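Local coordinates for protein Exo-poly-alpha-D-galacturonosidase (Thermotoga maritima, PDB 3JUR) that probably hydrolyses galacturonan chains of pectin as an exo-acting polygalacturonase of glycoside hydrolase family 28, built as a right-handed parallel beta-helix and assembled as a tetramer, at residues R36-F47 and V64-I74; K89-Y97 and D134-W145. One frame throughout, in Å; residues are numbered along the deposited sequence.

Contact 1: R36-F47 and V64-I74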
# COMPACT_ATOMS: atom_id res chain seq x y z
N ARG D 36 -6.13 -37.31 52.01
CA ARG D 36 -6.98 -38.11 51.14
C ARG D 36 -7.38 -37.26 49.94
O ARG D 36 -7.76 -36.09 50.08
CB ARG D 36 -8.22 -38.58 51.91
CG ARG D 36 -8.84 -39.86 51.37
CD ARG D 36 -9.36 -40.74 52.50
NE ARG D 36 -8.27 -41.12 53.40
CZ ARG D 36 -8.42 -41.62 54.62
NH1 ARG D 36 -9.63 -41.83 55.13
NH2 ARG D 36 -7.34 -41.92 55.34
N GLY D 37 -7.29 -37.85 48.75
CA GLY D 37 -7.65 -37.16 47.51
C GLY D 37 -9.12 -37.31 47.16
O GLY D 37 -9.48 -37.34 45.98
N ASP D 38 -9.97 -37.37 48.19
CA ASP D 38 -11.42 -37.54 48.01
C ASP D 38 -12.17 -36.22 47.80
O ASP D 38 -13.39 -36.22 47.63
CB ASP D 38 -12.02 -38.33 49.20
CG ASP D 38 -11.76 -37.67 50.56
OD1 ASP D 38 -11.35 -36.48 50.60
OD2 ASP D 38 -11.96 -38.34 51.59
N GLY D 39 -11.44 -35.10 47.83
CA GLY D 39 -12.03 -33.77 47.69
C GLY D 39 -12.95 -33.40 48.85
O GLY D 39 -13.89 -32.62 48.68
N ARG D 40 -12.67 -33.98 50.02
CA ARG D 40 -13.51 -33.80 51.21
C ARG D 40 -12.66 -33.63 52.47
O ARG D 40 -12.96 -32.78 53.31
CB ARG D 40 -14.47 -34.98 51.38
CG ARG D 40 -15.48 -35.16 50.25
CD ARG D 40 -15.97 -36.60 50.16
NE ARG D 40 -17.04 -36.90 51.11
CZ ARG D 40 -16.89 -37.55 52.26
NH1 ARG D 40 -15.70 -37.99 52.65
NH2 ARG D 40 -17.94 -37.75 53.04
N THR D 41 -11.62 -34.44 52.59
CA THR D 41 -10.72 -34.41 53.75
C THR D 41 -9.88 -33.15 53.76
O THR D 41 -9.35 -32.73 52.72
CB THR D 41 -9.79 -35.65 53.76
OG1 THR D 41 -10.58 -36.84 53.76
CG2 THR D 41 -8.90 -35.65 54.99
N ASP D 42 -9.76 -32.54 54.93
CA ASP D 42 -8.89 -31.38 55.12
C ASP D 42 -7.44 -31.85 55.19
O ASP D 42 -7.03 -32.49 56.17
CB ASP D 42 -9.27 -30.61 56.39
CG ASP D 42 -8.56 -29.26 56.49
OD1 ASP D 42 -7.73 -28.94 55.61
OD2 ASP D 42 -8.83 -28.52 57.46
N CYS D 43 -6.67 -31.55 54.15
CA CYS D 43 -5.27 -31.97 54.07
C CYS D 43 -4.30 -30.88 54.54
O CYS D 43 -3.09 -31.01 54.34
CB CYS D 43 -4.91 -32.42 52.65
SG CYS D 43 -6.07 -33.59 51.92
N SER D 44 -4.82 -29.82 55.17
CA SER D 44 -4.00 -28.69 55.63
C SER D 44 -2.77 -29.12 56.42
O SER D 44 -1.64 -28.72 56.11
CB SER D 44 -4.83 -27.71 56.47
OG SER D 44 -5.82 -27.05 55.69
N GLU D 45 -2.98 -29.95 57.44
CA GLU D 45 -1.91 -30.45 58.31
C GLU D 45 -1.01 -31.45 57.60
O GLU D 45 0.18 -31.58 57.93
CB GLU D 45 -2.49 -31.09 59.58
CG GLU D 45 -3.04 -30.10 60.58
CD GLU D 45 -1.95 -29.29 61.27
OE1 GLU D 45 -1.17 -29.88 62.05
OE2 GLU D 45 -1.88 -28.07 61.03
N SER D 46 -1.58 -32.18 56.64
CA SER D 46 -0.83 -33.12 55.83
C SER D 46 0.30 -32.41 55.11
O SER D 46 1.45 -32.85 55.15
CB SER D 46 -1.75 -33.83 54.84
OG SER D 46 -2.78 -34.51 55.53
N PHE D 47 -0.03 -31.29 54.46
CA PHE D 47 0.97 -30.46 53.79
C PHE D 47 2.02 -29.95 54.77
O PHE D 47 3.22 -30.03 54.49
CB PHE D 47 0.31 -29.27 53.06
CG PHE D 47 -0.28 -29.64 51.73
CD1 PHE D 47 0.53 -29.75 50.60
CD2 PHE D 47 -1.64 -29.90 51.60
CE1 PHE D 47 -0.01 -30.10 49.37
CE2 PHE D 47 -2.19 -30.25 50.38
CZ PHE D 47 -1.37 -30.35 49.26
N VAL D 64 2.38 -34.86 45.43
CA VAL D 64 0.93 -34.81 45.53
C VAL D 64 0.37 -35.65 44.37
O VAL D 64 0.36 -35.19 43.23
CB VAL D 64 0.38 -33.36 45.43
CG1 VAL D 64 -1.13 -33.33 45.62
CG2 VAL D 64 1.07 -32.45 46.44
N PRO D 65 -0.10 -36.87 44.67
CA PRO D 65 -0.55 -37.79 43.61
C PRO D 65 -1.95 -37.46 43.08
O PRO D 65 -2.53 -36.43 43.44
CB PRO D 65 -0.54 -39.15 44.31
CG PRO D 65 -0.79 -38.85 45.75
CD PRO D 65 -0.26 -37.46 46.02
N GLU D 66 -2.46 -38.33 42.20
CA GLU D 66 -3.83 -38.26 41.68
C GLU D 66 -4.85 -38.04 42.81
O GLU D 66 -4.68 -38.56 43.92
CB GLU D 66 -4.15 -39.55 40.91
CG GLU D 66 -5.63 -39.81 40.58
CD GLU D 66 -5.98 -41.30 40.50
OE1 GLU D 66 -5.60 -42.06 41.42
OE2 GLU D 66 -6.64 -41.72 39.52
N GLY D 67 -5.89 -37.27 42.51
CA GLY D 67 -6.97 -37.00 43.46
C GLY D 67 -7.20 -35.51 43.61
O GLY D 67 -6.47 -34.70 43.02
N VAL D 68 -8.22 -35.14 44.39
CA VAL D 68 -8.45 -33.74 44.74
C VAL D 68 -8.17 -33.55 46.23
O VAL D 68 -8.77 -34.21 47.08
CB VAL D 68 -9.88 -33.24 44.37
CG1 VAL D 68 -10.03 -31.76 44.69
CG2 VAL D 68 -10.18 -33.50 42.89
N PHE D 69 -7.24 -32.65 46.54
CA PHE D 69 -6.77 -32.44 47.91
C PHE D 69 -7.18 -31.07 48.45
O PHE D 69 -6.69 -30.03 47.99
CB PHE D 69 -5.25 -32.62 47.97
CG PHE D 69 -4.80 -34.03 47.72
CD1 PHE D 69 -4.65 -34.92 48.78
CD2 PHE D 69 -4.53 -34.47 46.43
CE1 PHE D 69 -4.24 -36.24 48.55
CE2 PHE D 69 -4.13 -35.79 46.19
CZ PHE D 69 -3.97 -36.67 47.25
N LEU D 70 -8.10 -31.08 49.42
CA LEU D 70 -8.59 -29.85 50.06
C LEU D 70 -7.62 -29.38 51.12
O LEU D 70 -7.18 -30.18 51.95
CB LEU D 70 -9.98 -30.06 50.69
CG LEU D 70 -11.19 -30.35 49.80
CD1 LEU D 70 -12.47 -30.24 50.63
CD2 LEU D 70 -11.26 -29.41 48.61
N THR D 71 -7.31 -28.09 51.11
CA THR D 71 -6.35 -27.52 52.05
C THR D 71 -6.52 -26.00 52.18
O THR D 71 -7.02 -25.34 51.26
CB THR D 71 -4.87 -27.84 51.66
OG1 THR D 71 -3.97 -27.14 52.53
CG2 THR D 71 -4.58 -27.45 50.23
N GLY D 72 -6.09 -25.47 53.32
CA GLY D 72 -5.90 -24.03 53.47
C GLY D 72 -4.57 -23.68 52.82
O GLY D 72 -4.01 -24.50 52.08
N PRO D 73 -4.03 -22.48 53.10
CA PRO D 73 -2.80 -22.04 52.44
C PRO D 73 -1.62 -22.98 52.71
O PRO D 73 -1.53 -23.56 53.79
CB PRO D 73 -2.55 -20.66 53.07
CG PRO D 73 -3.23 -20.73 54.39
CD PRO D 73 -4.47 -21.53 54.13
N ILE D 74 -0.74 -23.12 51.73
CA ILE D 74 0.46 -23.95 51.86
C ILE D 74 1.66 -23.04 52.01
O ILE D 74 1.88 -22.14 51.18
CB ILE D 74 0.65 -24.86 50.61
CG1 ILE D 74 -0.46 -25.91 50.53
CG2 ILE D 74 2.03 -25.52 50.61
CD1 ILE D 74 -0.60 -26.56 49.17
O HOH W 1 -9.42 -33.73 49.90
O HOH W 2 -0.95 -26.18 54.97
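Gly72 N donates to Ser44 OG at 2.9 Å in a nearly straight bond (170°), and Cys43 N donates to Leu70 O; together they fasten the start of helix 44-57 to strand 68-75, at the N-terminal end of the parallel beta-helix. Ser44 OG in turn donates to the syn lone pair of Asp42 OD1 at 2.7 Å. That oxygen also takes Ser44 N from above the carboxylate plane, which makes an Asx turn; the hydroxyl's own bond to it turns its oxygen to receive Gly72 N. Farther along, Val68 N bonds to Gly37 O at 3.0 Å and Gly39 N to Val68 O, a short parallel bridge around Asp38. Asp38 OD1 accepts from Arg40 N and Thr41 N, shaping the corner, and a water accepts from Leu70 N and lies within bonding distance of the carbonyls of Arg36 and Val68. Gly37 CA lies over a face of the Phe69 ring, 3.7 Å from its centroid, while Cys43 SG comes at the edge of that ring, 3.7 Å from CD1. Phe47, its CG anti to the carbonyl carbon (chi1 -80°), reaches from the helix toward Val64, Thr71 and Ile74, with Leu82 and Ile88 of the next strands alongside. An alanine in place of Phe47 would probably open a gap between helix and strands and leave the methyls of Val64, Thr71 and Ile74 without their aromatic partner. Ile74 CD1 sits over one ring face, offset toward the rim, 3.6 Å from Phe47 CE1.

Contact 2: K89-Y97 and D134-W145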
# COMPACT_ATOMS: atom_id res chain seq x y z
N LYS D 89 -6.86 -28.23 45.80
CA LYS D 89 -8.03 -27.36 45.82
C LYS D 89 -8.10 -26.62 47.15
O LYS D 89 -8.29 -27.24 48.20
CB LYS D 89 -9.33 -28.14 45.56
CG LYS D 89 -10.57 -27.26 45.49
CD LYS D 89 -11.84 -28.06 45.18
CE LYS D 89 -13.05 -27.15 45.06
NZ LYS D 89 -12.83 -26.10 44.02
N PHE D 90 -7.97 -25.30 47.08
CA PHE D 90 -7.90 -24.48 48.28
C PHE D 90 -9.27 -24.18 48.86
O PHE D 90 -10.18 -23.80 48.12
CB PHE D 90 -7.09 -23.21 48.02
CG PHE D 90 -5.65 -23.48 47.77
CD1 PHE D 90 -5.18 -23.73 46.48
CD2 PHE D 90 -4.75 -23.53 48.83
CE1 PHE D 90 -3.84 -24.00 46.25
CE2 PHE D 90 -3.41 -23.80 48.61
CZ PHE D 90 -2.95 -24.03 47.33
N ILE D 91 -9.40 -24.36 50.17
CA ILE D 91 -10.66 -24.08 50.86
C ILE D 91 -10.84 -22.56 51.01
O ILE D 91 -10.03 -21.90 51.66
CB ILE D 91 -10.76 -24.81 52.23
CG1 ILE D 91 -10.55 -26.32 52.04
CG2 ILE D 91 -12.11 -24.54 52.89
CD1 ILE D 91 -10.18 -27.08 53.31
N PRO D 92 -11.90 -22.01 50.38
CA PRO D 92 -12.10 -20.56 50.31
C PRO D 92 -12.77 -19.97 51.57
O PRO D 92 -13.77 -19.25 51.46
CB PRO D 92 -13.02 -20.42 49.10
CG PRO D 92 -13.87 -21.66 49.14
CD PRO D 92 -12.98 -22.74 49.70
N ASP D 93 -12.22 -20.27 52.74
CA ASP D 93 -12.62 -19.63 54.00
C ASP D 93 -11.49 -18.71 54.47
O ASP D 93 -10.43 -19.21 54.87
CB ASP D 93 -12.96 -20.67 55.07
CG ASP D 93 -13.57 -20.06 56.33
OD1 ASP D 93 -14.30 -20.78 57.03
OD2 ASP D 93 -13.34 -18.87 56.63
N PRO D 94 -11.71 -17.38 54.44
CA PRO D 94 -10.65 -16.41 54.76
C PRO D 94 -9.98 -16.66 56.10
O PRO D 94 -8.77 -16.46 56.24
CB PRO D 94 -11.40 -15.07 54.77
CG PRO D 94 -12.56 -15.29 53.86
CD PRO D 94 -12.98 -16.70 54.11
N GLU D 95 -10.77 -17.12 57.08
CA GLU D 95 -10.27 -17.49 58.41
C GLU D 95 -9.05 -18.41 58.33
O GLU D 95 -8.11 -18.27 59.12
CB GLU D 95 -11.40 -18.15 59.22
CG GLU D 95 -11.34 -17.89 60.71
CD GLU D 95 -12.04 -16.60 61.13
OE1 GLU D 95 -11.59 -15.50 60.73
OE2 GLU D 95 -13.04 -16.69 61.87
N ARG D 96 -9.05 -19.32 57.36
CA ARG D 96 -7.94 -20.26 57.14
C ARG D 96 -6.63 -19.61 56.71
O ARG D 96 -5.58 -20.24 56.77
CB ARG D 96 -8.35 -21.33 56.13
CG ARG D 96 -9.40 -22.30 56.67
CD ARG D 96 -9.82 -23.29 55.61
NE ARG D 96 -10.85 -24.19 56.09
CZ ARG D 96 -10.63 -25.40 56.61
NH1 ARG D 96 -9.39 -25.87 56.72
NH2 ARG D 96 -11.65 -26.14 57.01
N TYR D 97 -6.69 -18.34 56.32
CA TYR D 97 -5.54 -17.62 55.75
C TYR D 97 -4.96 -16.62 56.74
O TYR D 97 -4.26 -15.67 56.38
CB TYR D 97 -5.94 -16.98 54.41
CG TYR D 97 -6.38 -18.03 53.41
CD1 TYR D 97 -5.50 -18.54 52.47
CD2 TYR D 97 -7.69 -18.54 53.44
CE1 TYR D 97 -5.90 -19.53 51.57
CE2 TYR D 97 -8.09 -19.52 52.55
CZ TYR D 97 -7.20 -20.01 51.61
OH TYR D 97 -7.59 -20.98 50.72
N ASP D 134 -6.14 -25.10 42.29
CA ASP D 134 -7.51 -24.59 42.18
C ASP D 134 -7.83 -23.71 43.40
O ASP D 134 -8.05 -24.21 44.50
CB ASP D 134 -8.49 -25.76 42.05
CG ASP D 134 -9.95 -25.33 41.99
OD1 ASP D 134 -10.26 -24.11 42.00
OD2 ASP D 134 -10.79 -26.24 41.93
N GLY D 135 -7.83 -22.39 43.18
CA GLY D 135 -8.04 -21.42 44.25
C GLY D 135 -9.46 -21.30 44.77
O GLY D 135 -9.69 -20.62 45.77
N SER D 136 -10.39 -21.95 44.07
CA SER D 136 -11.82 -21.98 44.43
C SER D 136 -12.54 -20.63 44.47
O SER D 136 -13.60 -20.51 45.08
CB SER D 136 -12.04 -22.74 45.75
OG SER D 136 -11.58 -24.07 45.66
N ALA D 137 -11.97 -19.62 43.81
CA ALA D 137 -12.64 -18.33 43.70
C ALA D 137 -13.75 -18.38 42.65
O ALA D 137 -13.60 -19.03 41.61
CB ALA D 137 -11.65 -17.23 43.37
N ASP D 138 -14.85 -17.71 42.94
CA ASP D 138 -15.98 -17.60 42.02
C ASP D 138 -16.83 -16.41 42.48
O ASP D 138 -16.38 -15.61 43.30
CB ASP D 138 -16.78 -18.91 41.97
CG ASP D 138 -17.24 -19.39 43.35
OD1 ASP D 138 -17.29 -18.57 44.29
OD2 ASP D 138 -17.57 -20.59 43.48
N ASN D 139 -18.06 -16.31 41.97
CA ASN D 139 -18.95 -15.21 42.33
C ASN D 139 -19.45 -15.24 43.78
O ASN D 139 -20.07 -14.29 44.25
CB ASN D 139 -20.14 -15.15 41.37
CG ASN D 139 -19.74 -14.74 39.97
OD1 ASN D 139 -18.59 -14.38 39.70
ND2 ASN D 139 -20.70 -14.79 39.05
N GLU D 140 -19.17 -16.34 44.48
CA GLU D 140 -19.55 -16.48 45.89
C GLU D 140 -18.34 -16.42 46.81
O GLU D 140 -18.49 -16.29 48.03
CB GLU D 140 -20.32 -17.79 46.12
CG GLU D 140 -20.98 -18.39 44.87
CD GLU D 140 -22.30 -17.74 44.51
OE1 GLU D 140 -23.21 -17.73 45.35
OE2 GLU D 140 -22.42 -17.26 43.36
N HIS D 141 -17.14 -16.52 46.24
CA HIS D 141 -15.90 -16.61 47.03
C HIS D 141 -14.78 -15.71 46.52
O HIS D 141 -14.39 -15.78 45.35
CB HIS D 141 -15.44 -18.07 47.14
CG HIS D 141 -16.49 -19.00 47.67
ND1 HIS D 141 -17.38 -19.66 46.85
CD2 HIS D 141 -16.81 -19.35 48.94
CE1 HIS D 141 -18.19 -20.40 47.60
NE2 HIS D 141 -17.87 -20.22 48.87
N TRP D 142 -14.27 -14.86 47.42
CA TRP D 142 -13.23 -13.86 47.12
C TRP D 142 -13.64 -12.73 46.16
O TRP D 142 -13.43 -11.55 46.48
CB TRP D 142 -11.93 -14.52 46.61
CG TRP D 142 -11.29 -15.51 47.54
CD1 TRP D 142 -11.17 -16.86 47.34
CD2 TRP D 142 -10.68 -15.24 48.81
NE1 TRP D 142 -10.52 -17.44 48.40
CE2 TRP D 142 -10.20 -16.47 49.32
CE3 TRP D 142 -10.48 -14.08 49.57
CZ2 TRP D 142 -9.55 -16.58 50.55
CZ3 TRP D 142 -9.82 -14.18 50.80
CH2 TRP D 142 -9.36 -15.43 51.27
N TRP D 143 -14.18 -13.08 45.00
CA TRP D 143 -14.46 -12.08 43.94
C TRP D 143 -15.44 -10.97 44.32
O TRP D 143 -15.25 -9.82 43.90
CB TRP D 143 -14.90 -12.74 42.62
CG TRP D 143 -13.84 -13.57 41.92
CD1 TRP D 143 -12.51 -13.62 42.21
CD2 TRP D 143 -14.03 -14.44 40.80
NE1 TRP D 143 -11.86 -14.48 41.35
CE2 TRP D 143 -12.77 -14.99 40.48
CE3 TRP D 143 -15.15 -14.80 40.03
CZ2 TRP D 143 -12.60 -15.90 39.42
CZ3 TRP D 143 -14.98 -15.70 38.98
CH2 TRP D 143 -13.71 -16.24 38.68
N PRO D 144 -16.50 -11.28 45.11
CA PRO D 144 -17.38 -10.20 45.55
C PRO D 144 -16.65 -9.04 46.25
O PRO D 144 -17.15 -7.91 46.23
CB PRO D 144 -18.32 -10.89 46.53
CG PRO D 144 -18.41 -12.27 46.02
CD PRO D 144 -17.05 -12.61 45.46
N TRP D 145 -15.47 -9.30 46.82
CA TRP D 145 -14.71 -8.27 47.51
C TRP D 145 -14.25 -7.12 46.61
O TRP D 145 -13.98 -6.02 47.09
CB TRP D 145 -13.52 -8.88 48.26
CG TRP D 145 -13.91 -9.70 49.46
CD1 TRP D 145 -15.17 -10.10 49.82
CD2 TRP D 145 -13.02 -10.26 50.44
NE1 TRP D 145 -15.13 -10.85 50.97
CE2 TRP D 145 -13.83 -10.97 51.38
CE3 TRP D 145 -11.63 -10.23 50.63
CZ2 TRP D 145 -13.28 -11.63 52.48
CZ3 TRP D 145 -11.09 -10.90 51.73
CH2 TRP D 145 -11.92 -11.59 52.64
O HOH W 3 -9.31 -20.00 48.39
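Two neighbouring coils of the parallel beta-helix meet here, strands 87-90 and 132-134 pairing in parallel before their chains leave as loops. Phe90 N donates to Asp134 O at 2.8 Å, almost straight (171°), and Asp134 is also backbone-bonded to Ile88. Beside this pairing the side chains of Lys89 and Asp134 run the same way. Lys89 is extended until its last torsion bends (chi4 56°), bringing NZ to 2.9 Å from Asp134 OD2, above the carboxylate plane, in a salt bridge. NZ also donates to Ser136 OG at 2.9 Å, and that hydroxyl donates in turn to Phe90 O, a chain of bonds that ties the start of the outgoing loop to the strand. The other carboxylate oxygen, Asp134 OD1, accepts from Ser136 N in an Asx turn and from Asn210 ND2. Beyond the strands the loops pack through rings: Pro92 CG lies over a face of His141, whose ND1 is held by Asp138 OD1. The edge of Trp142 points at the face of Tyr97 in a T-shaped pair, planes at 81°, with CZ2 3.8 Å from Tyr97 CE2. A water accepts from Trp142 NE1 and donates to Tyr97 OH and Gly135 O. Pro94 CG rests 3.9 Å from Trp145 CH2. On the preceding side, Lys89 and Phe90 pack against strand 68-75; outward, Trp145, in the loop that runs on to helix 161-173, meets Tyr187, beyond that helix, edge-to-face.

From the N terminus, contact 1 comes first: it folds residues 64-74 back onto 36-47, closing a loop that holds most of helix 44-57 and strand 60-64. Contact 2 opens only afterwards and closes a longer, helix-free loop from 97 to 134 containing several strands, so the two lie in series, neither nested nor crossed. Their centres are about 16 Å apart, and they join through neighbouring strands 68-75 and 87-90, where Thr71 O and Ile91 N lie 2.8 Å apart in a probable hydrogen bond. A salt bridge from Asp42 to Arg96 adds a second tie. Together they link helix 44-57 to successive coils and to the loops beside them.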